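Local coordinates for protein ADP-ribosylglycohydrolase (Thermus thermophilus, PDB 2YZV) that belongs to the ADP-ribosylglycohydrolase family, a compact all-helical fold that holds two magnesium ions in this structure, at residues E163-L174 with Y220-L229; A231-M242 with G256-Y267. All coordinates share one frame; numbering follows the deposited sequence.

Interaction 1. Residues E163-L174 with Y220-L229; sequences EALEATEVLAWL and YAPGTLAAAL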
loop_
_atom_site.group_PDB
_atom_site.type_symbol
_atom_site.label_atom_id
_atom_site.label_comp_id
_atom_site.label_asym_id
_atom_site.label_seq_id
_atom_site.Cartn_x
_atom_site.Cartn_y
_atom_site.Cartn_z
ATOM N N GLU A 163 -0.519 -12.975 10.405
ATOM C CA GLU A 163 0.498 -12.521 9.465
ATOM C C GLU A 163 0.120 -11.266 8.695
ATOM O O GLU A 163 0.998 -10.512 8.284
ATOM C CB GLU A 163 0.885 -13.642 8.484
ATOM C CG GLU A 163 -0.255 -14.205 7.652
ATOM C CD GLU A 163 -0.894 -15.429 8.284
ATOM O OE1 GLU A 163 -1.410 -15.316 9.415
ATOM O OE2 GLU A 163 -0.881 -16.506 7.643
ATOM N N ALA A 164 -1.175 -11.039 8.491
ATOM C CA ALA A 164 -1.609 -9.840 7.781
ATOM C C ALA A 164 -1.472 -8.642 8.712
ATOM O O ALA A 164 -1.032 -7.570 8.299
ATOM C CB ALA A 164 -3.050 -9.984 7.315
ATOM N N LEU A 165 -1.849 -8.824 9.973
ATOM C CA LEU A 165 -1.732 -7.744 10.941
ATOM C C LEU A 165 -0.262 -7.360 11.120
ATOM O O LEU A 165 0.084 -6.181 11.106
ATOM C CB LEU A 165 -2.336 -8.169 12.285
ATOM C CG LEU A 165 -3.809 -8.580 12.207
ATOM C CD1 LEU A 165 -4.347 -8.818 13.609
ATOM C CD2 LEU A 165 -4.624 -7.496 11.515
ATOM N N GLU A 166 0.605 -8.359 11.266
ATOM C CA GLU A 166 2.028 -8.090 11.457
ATOM C C GLU A 166 2.676 -7.486 10.210
ATOM O O GLU A 166 3.548 -6.627 10.317
ATOM C CB GLU A 166 2.762 -9.372 11.852
ATOM C CG GLU A 166 2.279 -9.969 13.163
ATOM C CD GLU A 166 2.981 -11.265 13.504
ATOM O OE1 GLU A 166 3.425 -11.958 12.567
ATOM O OE2 GLU A 166 3.077 -11.593 14.705
ATOM N N ALA A 167 2.263 -7.941 9.032
ATOM C CA ALA A 167 2.825 -7.405 7.794
ATOM C C ALA A 167 2.475 -5.924 7.686
ATOM O O ALA A 167 3.265 -5.124 7.183
ATOM C CB ALA A 167 2.275 -8.164 6.591
ATOM N N THR A 168 1.288 -5.565 8.165
ATOM C CA THR A 168 0.846 -4.179 8.126
ATOM C C THR A 168 1.711 -3.341 9.063
ATOM O O THR A 168 2.088 -2.214 8.733
ATOM C CB THR A 168 -0.641 -4.059 8.525
ATOM O OG1 THR A 168 -1.430 -4.867 7.641
ATOM C CG2 THR A 168 -1.107 -2.604 8.422
ATOM N N GLU A 169 2.036 -3.894 10.228
ATOM C CA GLU A 169 2.875 -3.181 11.183
ATOM C C GLU A 169 4.266 -2.960 10.595
ATOM O O GLU A 169 4.856 -1.888 10.760
ATOM C CB GLU A 169 2.974 -3.962 12.495
ATOM C CG GLU A 169 1.630 -4.162 13.179
ATOM C CD GLU A 169 1.737 -4.980 14.450
ATOM O OE1 GLU A 169 2.531 -5.945 14.467
ATOM O OE2 GLU A 169 1.022 -4.667 15.424
ATOM N N VAL A 170 4.785 -3.972 9.906
ATOM C CA VAL A 170 6.100 -3.869 9.286
ATOM C C VAL A 170 6.076 -2.788 8.202
ATOM O O VAL A 170 6.998 -1.979 8.112
ATOM C CB VAL A 170 6.558 -5.228 8.681
ATOM C CG1 VAL A 170 7.853 -5.045 7.898
ATOM C CG2 VAL A 170 6.782 -6.245 9.804
ATOM N N LEU A 171 5.020 -2.749 7.390
ATOM C CA LEU A 171 4.947 -1.726 6.350
ATOM C C LEU A 171 4.794 -0.336 6.974
ATOM O O LEU A 171 5.331 0.639 6.459
ATOM C CB LEU A 171 3.790 -2.006 5.378
ATOM C CG LEU A 171 3.690 -1.047 4.181
ATOM C CD1 LEU A 171 4.964 -1.113 3.349
ATOM C CD2 LEU A 171 2.491 -1.425 3.323
ATOM N N ALA A 172 4.069 -0.244 8.084
ATOM C CA ALA A 172 3.897 1.045 8.744
ATOM C C ALA A 172 5.271 1.553 9.175
ATOM O O ALA A 172 5.594 2.728 8.995
ATOM C CB ALA A 172 2.974 0.902 9.953
ATOM N N TRP A 173 6.084 0.659 9.731
ATOM C CA TRP A 173 7.427 1.026 10.173
ATOM C C TRP A 173 8.260 1.467 8.970
ATOM O O TRP A 173 8.928 2.499 9.010
ATOM C CB TRP A 173 8.107 -0.163 10.856
ATOM C CG TRP A 173 9.495 0.152 11.334
ATOM C CD1 TRP A 173 9.835 0.776 12.501
ATOM C CD2 TRP A 173 10.724 -0.090 10.635
ATOM N NE1 TRP A 173 11.199 0.938 12.573
ATOM C CE2 TRP A 173 11.769 0.416 11.442
ATOM C CE3 TRP A 173 11.045 -0.685 9.406
ATOM C CZ2 TRP A 173 13.112 0.347 11.061
ATOM C CZ3 TRP A 173 12.385 -0.754 9.025
ATOM C CH2 TRP A 173 13.401 -0.239 9.855
ATOM N N LEU A 174 8.211 0.678 7.899
ATOM C CA LEU A 174 8.956 0.988 6.686
ATOM C C LEU A 174 8.604 2.363 6.134
ATOM O O LEU A 174 9.489 3.145 5.777
ATOM C CB LEU A 174 8.684 -0.065 5.607
ATOM C CG LEU A 174 9.369 -1.418 5.798
ATOM C CD1 LEU A 174 8.735 -2.448 4.872
ATOM C CD2 LEU A 174 10.862 -1.285 5.516
ATOM N N TYR A 220 -1.065 -13.188 -0.807
ATOM C CA TYR A 220 -0.839 -13.451 0.616
ATOM C C TYR A 220 -0.008 -12.287 1.165
ATOM O O TYR A 220 1.045 -11.979 0.623
ATOM C CB TYR A 220 -0.092 -14.785 0.739
ATOM C CG TYR A 220 0.232 -15.261 2.135
ATOM C CD1 TYR A 220 -0.758 -15.373 3.109
ATOM C CD2 TYR A 220 1.525 -15.669 2.458
ATOM C CE1 TYR A 220 -0.472 -15.887 4.373
ATOM C CE2 TYR A 220 1.825 -16.185 3.715
ATOM C CZ TYR A 220 0.821 -16.291 4.667
ATOM O OH TYR A 220 1.117 -16.802 5.908
ATOM N N ALA A 221 -0.478 -11.650 2.240
ATOM C CA ALA A 221 0.213 -10.488 2.811
ATOM C C ALA A 221 1.734 -10.585 2.945
ATOM O O ALA A 221 2.450 -9.706 2.470
ATOM C CB ALA A 221 -0.409 -10.111 4.162
ATOM N N PRO A 222 2.250 -11.632 3.607
ATOM C CA PRO A 222 3.709 -11.721 3.732
ATOM C C PRO A 222 4.395 -11.774 2.367
ATOM O O PRO A 222 5.452 -11.169 2.168
ATOM C CB PRO A 222 3.911 -13.010 4.525
ATOM C CG PRO A 222 2.674 -13.076 5.375
ATOM C CD PRO A 222 1.588 -12.684 4.400
ATOM N N GLY A 223 3.788 -12.502 1.432
ATOM C CA GLY A 223 4.359 -12.624 0.099
ATOM C C GLY A 223 4.303 -11.326 -0.684
ATOM O O GLY A 223 5.211 -11.020 -1.465
ATOM N N THR A 224 3.237 -10.557 -0.487
ATOM C CA THR A 224 3.094 -9.285 -1.185
ATOM C C THR A 224 4.164 -8.329 -0.675
ATOM O O THR A 224 4.817 -7.631 -1.452
ATOM C CB THR A 224 1.710 -8.671 -0.936
ATOM O OG1 THR A 224 0.703 -9.605 -1.350
ATOM C CG2 THR A 224 1.550 -7.372 -1.714
ATOM N N LEU A 225 4.336 -8.305 0.642
ATOM C CA LEU A 225 5.345 -7.450 1.246
ATOM C C LEU A 225 6.723 -7.846 0.722
ATOM O O LEU A 225 7.521 -6.988 0.338
ATOM C CB LEU A 225 5.307 -7.586 2.773
ATOM C CG LEU A 225 6.325 -6.747 3.549
ATOM C CD1 LEU A 225 6.129 -5.268 3.246
ATOM C CD2 LEU A 225 6.157 -7.015 5.041
ATOM N N ALA A 226 6.994 -9.147 0.685
ATOM C CA ALA A 226 8.287 -9.639 0.213
ATOM C C ALA A 226 8.559 -9.268 -1.243
ATOM O O ALA A 226 9.695 -8.966 -1.611
ATOM C CB ALA A 226 8.362 -11.155 0.387
ATOM N N ALA A 227 7.518 -9.295 -2.073
ATOM C CA ALA A 227 7.672 -8.957 -3.486
ATOM C C ALA A 227 7.987 -7.476 -3.648
ATOM O O ALA A 227 8.803 -7.088 -4.490
ATOM C CB ALA A 227 6.397 -9.312 -4.255
ATOM N N ALA A 228 7.335 -6.645 -2.842
ATOM C CA ALA A 228 7.563 -5.208 -2.904
ATOM C C ALA A 228 8.976 -4.897 -2.423
ATOM O O ALA A 228 9.669 -4.065 -3.006
ATOM C CB ALA A 228 6.536 -4.475 -2.041
ATOM N N LEU A 229 9.406 -5.575 -1.361
ATOM C CA LEU A 229 10.744 -5.356 -0.826
ATOM C C LEU A 229 11.810 -5.797 -1.830
ATOM O O LEU A 229 12.857 -5.168 -1.948
ATOM C CB LEU A 229 10.920 -6.101 0.500
ATOM C CG LEU A 229 10.198 -5.472 1.695
ATOM C CD1 LEU A 229 10.313 -6.385 2.907
ATOM C CD2 LEU A 229 10.806 -4.103 2.001
#
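Tyr220 and Glu163 make the one hydrogen bond between segments 163-174 and 220-229, from the N-cap residue of the second helix. The phenol OH of Tyr220 donates to OE2 of Glu163 at 2.7 Å, meeting that oxygen on its anti side. Carboxylate and ring planes stand 84° apart, and OE2 lies at the edge of the ring. Glu163 reaches this position because CG sits between the backbone N and the carbonyl carbon (chi1 58°) and the chain bends again at chi2. The aliphatic part of the same side chain packs on Pro222, with Glu163 CB 3.6 Å from Pro222 CG, while CD of Pro222 lies over the centre of the Tyr220 ring.

The remaining contacts are apolar. Where the backbones come nearest, Ala221 CB touches Ala164 CA at 3.8 Å and also meets the methyl of Ala167; these small residues suit a segment-axis separation of 9.2 Å at an angle of 27°. Farther along, Leu225 is a knob in the hole formed by Ala167, Val170, Leu171 and Leu174. Its branches divide the work: CD2 reaches Val170 CG1 at 3.9 Å, whereas CD1 faces the leucine pair. Leu174 CD1 closes the row against Leu229 CD2, again at 3.9 Å. Helix 200-209 adds Leu202 beside Leu225, and Leu131 covers Ala167 and Leu171.

The chemistry is thus graded along the helices: a carboxylate acceptor and a phenol at the partly exposed end, then a buried seam of methyl groups whose fit depends on shape rather than on polar pairing.

Interaction 2. Residues A231-M242 with G256-Y267; sequences AFARGRDFEEGM and GAVYGQLAGAYY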
loop_
_atom_site.group_PDB
_atom_site.type_symbol
_atom_site.label_atom_id
_atom_site.label_comp_id
_atom_site.label_asym_id
_atom_site.label_seq_id
_atom_site.Cartn_x
_atom_site.Cartn_y
_atom_site.Cartn_z
ATOM N N ALA A 231 11.519 -5.815 -5.158
ATOM C CA ALA A 231 11.542 -4.822 -6.227
ATOM C C ALA A 231 12.250 -3.556 -5.769
ATOM O O ALA A 231 12.964 -2.914 -6.540
ATOM C CB ALA A 231 10.114 -4.499 -6.671
ATOM N N PHE A 232 12.048 -3.201 -4.505
ATOM C CA PHE A 232 12.678 -2.012 -3.945
ATOM C C PHE A 232 14.188 -2.235 -3.840
ATOM O O PHE A 232 14.980 -1.350 -4.163
ATOM C CB PHE A 232 12.071 -1.707 -2.567
ATOM C CG PHE A 232 12.642 -0.484 -1.899
ATOM C CD1 PHE A 232 12.614 0.756 -2.533
ATOM C CD2 PHE A 232 13.175 -0.567 -0.616
ATOM C CE1 PHE A 232 13.111 1.899 -1.895
ATOM C CE2 PHE A 232 13.674 0.565 0.031
ATOM C CZ PHE A 232 13.641 1.802 -0.611
ATOM N N ALA A 233 14.579 -3.427 -3.411
ATOM C CA ALA A 233 15.997 -3.748 -3.266
ATOM C C ALA A 233 16.743 -3.771 -4.600
ATOM O O ALA A 233 17.871 -3.281 -4.698
ATOM C CB ALA A 233 16.152 -5.091 -2.567
ATOM N N ARG A 234 16.115 -4.330 -5.630
ATOM C CA ARG A 234 16.769 -4.434 -6.930
ATOM C C ARG A 234 16.629 -3.217 -7.838
ATOM O O ARG A 234 17.492 -2.975 -8.683
ATOM C CB ARG A 234 16.273 -5.681 -7.667
ATOM C CG ARG A 234 16.453 -6.978 -6.890
ATOM C CD ARG A 234 17.880 -7.148 -6.378
ATOM N NE ARG A 234 18.007 -8.368 -5.587
ATOM C CZ ARG A 234 18.920 -8.551 -4.638
ATOM N NH1 ARG A 234 19.794 -7.593 -4.364
ATOM N NH2 ARG A 234 18.936 -9.684 -3.946
ATOM N N GLY A 235 15.549 -2.459 -7.681
ATOM C CA GLY A 235 15.361 -1.281 -8.509
ATOM C C GLY A 235 16.301 -0.170 -8.083
ATOM O O GLY A 235 16.452 0.094 -6.892
ATOM N N ARG A 236 16.943 0.478 -9.052
ATOM C CA ARG A 236 17.874 1.565 -8.757
ATOM C C ARG A 236 17.170 2.917 -8.659
ATOM O O ARG A 236 17.733 3.890 -8.154
ATOM C CB ARG A 236 18.974 1.600 -9.820
ATOM C CG ARG A 236 19.910 0.403 -9.736
ATOM C CD ARG A 236 20.790 0.293 -10.966
ATOM N NE ARG A 236 20.017 -0.080 -12.147
ATOM C CZ ARG A 236 20.515 -0.156 -13.377
ATOM N NH1 ARG A 236 21.794 0.118 -13.594
ATOM N NH2 ARG A 236 19.735 -0.509 -14.388
ATOM N N ASP A 237 15.936 2.968 -9.150
ATOM C CA ASP A 237 15.121 4.172 -9.086
ATOM C C ASP A 237 13.659 3.741 -9.042
ATOM O O ASP A 237 13.360 2.553 -9.160
ATOM C CB ASP A 237 15.385 5.099 -10.284
ATOM C CG ASP A 237 15.285 4.389 -11.616
ATOM O OD1 ASP A 237 14.262 3.723 -11.873
ATOM O OD2 ASP A 237 16.234 4.508 -12.421
ATOM N N PHE A 238 12.755 4.696 -8.861
ATOM C CA PHE A 238 11.335 4.374 -8.778
ATOM C C PHE A 238 10.836 3.571 -9.977
ATOM O O PHE A 238 10.212 2.515 -9.824
ATOM C CB PHE A 238 10.506 5.653 -8.661
ATOM C CG PHE A 238 9.054 5.405 -8.372
ATOM C CD1 PHE A 238 8.584 5.405 -7.063
ATOM C CD2 PHE A 238 8.158 5.152 -9.409
ATOM C CE1 PHE A 238 7.244 5.158 -6.783
ATOM C CE2 PHE A 238 6.815 4.903 -9.143
ATOM C CZ PHE A 238 6.355 4.906 -7.825
ATOM N N GLU A 239 11.111 4.079 -11.171
ATOM C CA GLU A 239 10.674 3.431 -12.401
ATOM C C GLU A 239 11.150 1.989 -12.548
ATOM O O GLU A 239 10.353 1.087 -12.812
ATOM C CB GLU A 239 11.135 4.251 -13.611
ATOM C CG GLU A 239 10.614 3.738 -14.942
ATOM C CD GLU A 239 10.971 4.654 -16.097
ATOM O OE1 GLU A 239 10.491 4.410 -17.222
ATOM O OE2 GLU A 239 11.736 5.617 -15.879
ATOM N N GLU A 240 12.448 1.762 -12.374
ATOM C CA GLU A 240 12.982 0.413 -12.521
ATOM C C GLU A 240 12.373 -0.570 -11.526
ATOM O O GLU A 240 12.018 -1.695 -11.892
ATOM C CB GLU A 240 14.507 0.417 -12.381
ATOM C CG GLU A 240 15.119 -0.958 -12.577
ATOM C CD GLU A 240 16.631 -0.931 -12.650
ATOM O OE1 GLU A 240 17.266 -0.370 -11.736
ATOM O OE2 GLU A 240 17.182 -1.479 -13.629
ATOM N N GLY A 241 12.253 -0.144 -10.272
ATOM C CA GLY A 241 11.675 -1.006 -9.257
ATOM C C GLY A 241 10.207 -1.278 -9.538
ATOM O O GLY A 241 9.729 -2.393 -9.340
ATOM N N MET A 242 9.487 -0.264 -10.005
ATOM C CA MET A 242 8.070 -0.436 -10.309
ATOM C C MET A 242 7.868 -1.454 -11.426
ATOM O O MET A 242 6.968 -2.296 -11.353
ATOM C CB MET A 242 7.432 0.894 -10.706
ATOM C CG MET A 242 5.938 0.785 -11.013
ATOM S SD MET A 242 4.948 0.192 -9.606
ATOM C CE MET A 242 4.893 1.675 -8.608
ATOM N N GLY A 256 2.262 -3.758 -6.908
ATOM C CA GLY A 256 2.650 -2.458 -7.422
ATOM C C GLY A 256 2.293 -1.339 -6.454
ATOM O O GLY A 256 3.070 -0.400 -6.266
ATOM N N ALA A 257 1.123 -1.433 -5.830
ATOM C CA ALA A 257 0.688 -0.404 -4.885
ATOM C C ALA A 257 1.549 -0.374 -3.627
ATOM O O ALA A 257 1.839 0.699 -3.098
ATOM C CB ALA A 257 -0.769 -0.618 -4.509
ATOM N N VAL A 258 1.954 -1.542 -3.139
ATOM C CA VAL A 258 2.786 -1.591 -1.938
ATOM C C VAL A 258 4.173 -1.050 -2.274
ATOM O O VAL A 258 4.724 -0.242 -1.526
ATOM C CB VAL A 258 2.870 -3.027 -1.379
ATOM C CG1 VAL A 258 3.838 -3.093 -0.196
ATOM C CG2 VAL A 258 1.477 -3.466 -0.924
ATOM N N TYR A 259 4.730 -1.484 -3.403
ATOM C CA TYR A 259 6.035 -0.989 -3.828
ATOM C C TYR A 259 5.955 0.526 -4.003
ATOM O O TYR A 259 6.855 1.263 -3.600
ATOM C CB TYR A 259 6.451 -1.615 -5.164
ATOM C CG TYR A 259 7.640 -0.916 -5.793
ATOM C CD1 TYR A 259 8.944 -1.266 -5.446
ATOM C CD2 TYR A 259 7.455 0.153 -6.669
ATOM C CE1 TYR A 259 10.032 -0.563 -5.949
ATOM C CE2 TYR A 259 8.533 0.866 -7.176
ATOM C CZ TYR A 259 9.820 0.505 -6.810
ATOM O OH TYR A 259 10.893 1.236 -7.272
ATOM N N GLY A 260 4.866 0.978 -4.617
ATOM C CA GLY A 260 4.677 2.397 -4.866
ATOM C C GLY A 260 4.713 3.259 -3.619
ATOM O O GLY A 260 5.269 4.359 -3.636
ATOM N N GLN A 261 4.112 2.767 -2.543
ATOM C CA GLN A 261 4.091 3.497 -1.282
ATOM C C GLN A 261 5.492 3.631 -0.705
ATOM O O GLN A 261 5.908 4.720 -0.312
ATOM C CB GLN A 261 3.215 2.773 -0.265
ATOM C CG GLN A 261 1.744 2.773 -0.604
ATOM C CD GLN A 261 0.965 1.875 0.317
ATOM O OE1 GLN A 261 0.797 2.170 1.504
ATOM N NE2 GLN A 261 0.494 0.758 -0.217
ATOM N N LEU A 262 6.212 2.515 -0.649
ATOM C CA LEU A 262 7.560 2.514 -0.091
ATOM C C LEU A 262 8.538 3.287 -0.951
ATOM O O LEU A 262 9.262 4.146 -0.448
ATOM C CB LEU A 262 8.056 1.075 0.098
ATOM C CG LEU A 262 9.485 0.890 0.625
ATOM C CD1 LEU A 262 9.655 1.598 1.968
ATOM C CD2 LEU A 262 9.775 -0.598 0.763
ATOM N N ALA A 263 8.558 2.984 -2.243
ATOM C CA ALA A 263 9.462 3.662 -3.168
ATOM C C ALA A 263 9.074 5.133 -3.333
ATOM O O ALA A 263 9.937 5.985 -3.552
ATOM C CB ALA A 263 9.456 2.951 -4.519
ATOM N N GLY A 264 7.782 5.434 -3.220
ATOM C CA GLY A 264 7.339 6.814 -3.343
ATOM C C GLY A 264 7.856 7.646 -2.181
ATOM O O GLY A 264 8.296 8.787 -2.356
ATOM N N ALA A 265 7.802 7.076 -0.983
ATOM C CA ALA A 265 8.286 7.774 0.207
ATOM C C ALA A 265 9.807 7.902 0.170
ATOM O O ALA A 265 10.373 8.901 0.631
ATOM C CB ALA A 265 7.867 7.014 1.463
ATOM N N TYR A 266 10.465 6.889 -0.381
ATOM C CA TYR A 266 11.922 6.862 -0.460
ATOM C C TYR A 266 12.508 7.785 -1.529
ATOM O O TYR A 266 13.416 8.575 -1.245
ATOM C CB TYR A 266 12.401 5.431 -0.717
ATOM C CG TYR A 266 13.903 5.292 -0.737
ATOM C CD1 TYR A 266 14.642 5.376 0.442
ATOM C CD2 TYR A 266 14.588 5.095 -1.933
ATOM C CE1 TYR A 266 16.029 5.270 0.432
ATOM C CE2 TYR A 266 15.981 4.988 -1.957
ATOM C CZ TYR A 266 16.690 5.077 -0.768
ATOM O OH TYR A 266 18.063 4.979 -0.780
ATOM N N TYR A 267 11.993 7.682 -2.753
ATOM C CA TYR A 267 12.486 8.484 -3.875
ATOM C C TYR A 267 11.805 9.843 -4.022
ATOM O O TYR A 267 12.389 10.779 -4.580
ATOM C CB TYR A 267 12.324 7.710 -5.185
ATOM C CG TYR A 267 13.124 6.431 -5.283
ATOM C CD1 TYR A 267 14.520 6.455 -5.342
ATOM C CD2 TYR A 267 12.484 5.196 -5.366
ATOM C CE1 TYR A 267 15.254 5.280 -5.490
ATOM C CE2 TYR A 267 13.206 4.017 -5.513
ATOM C CZ TYR A 267 14.589 4.064 -5.578
ATOM O OH TYR A 267 15.296 2.898 -5.756
HETATM O O HOH W 1 13.473 0.721 -6.237
HETATM O O HOH W 2 18.023 2.859 -5.131
#
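Phe232, Phe238 and Tyr259 all carry CG anti to the backbone N (chi1 -179° for Phe232), which sends their rings across the gap as interlocking knobs. The motif is an antiparallel helix pair with knobs-into-holes packing, helix 238-246 against helix 252-267, to which the end of helix 221-234 adds Phe232; the segments 238-242 and 256-267 run at 160°.

Phe232 enters the hole of Leu262, Ala263, Tyr266 and Tyr267. Leu262 CG stands over its face in a CH-pi contact, 8° off the ring normal, while the edge of the Phe232 ring meets the face of Tyr266 in a T-shaped pair with centroids 5.0 Å apart. Phe238 fits among Gly260, Ala263, Gly264 and Tyr267, its CD1 3.6 Å from Ala263 CB.

Tyr259 returns the insertion, with Gly241 C over one ring face and its own helix's Ala263 CB over the other. The absence of a side chain at Gly241 is consistent with the phenol oxygen OH of Tyr259 coming to 3.1 Å from Gly241 CA. Met242, bent at chi2 and chi3, brings CE to 3.6 Å from Tyr259 CD2, with its sulfur in an oblique Met-aromatic contact.

At the turn, Asp237 N-caps the second helix by accepting from Glu240 N, and Arg236 grips the Glu240 carboxylate side-on. Tyr259 OH donates to Phe238 O at 2.9 Å, and water 1 donates to that same hydroxyl oxygen at 2.8 Å.

In the fold
From the N terminus, helix 162-179 comes first, and interaction 1 closes a loop of 45 residues, partly helical, when the chain returns at 220-229. The same helix 221-234 then runs straight into interaction 2, whose 13 intervening residues bring 256-267 back onto 231-242. The two closures are therefore in series, neither nesting nor crossing, with centres about 15 Å apart. Helix 221-234 is their common member, and they touch directly: Ala228 CB lies 3.5 Å from Val258 CG1. Because Val258 also packs on Leu171, helices 162-179, 221-234 and 252-267 form one mutually packed group; the last also supplies the magnesium ligands Asp253 and Thr254.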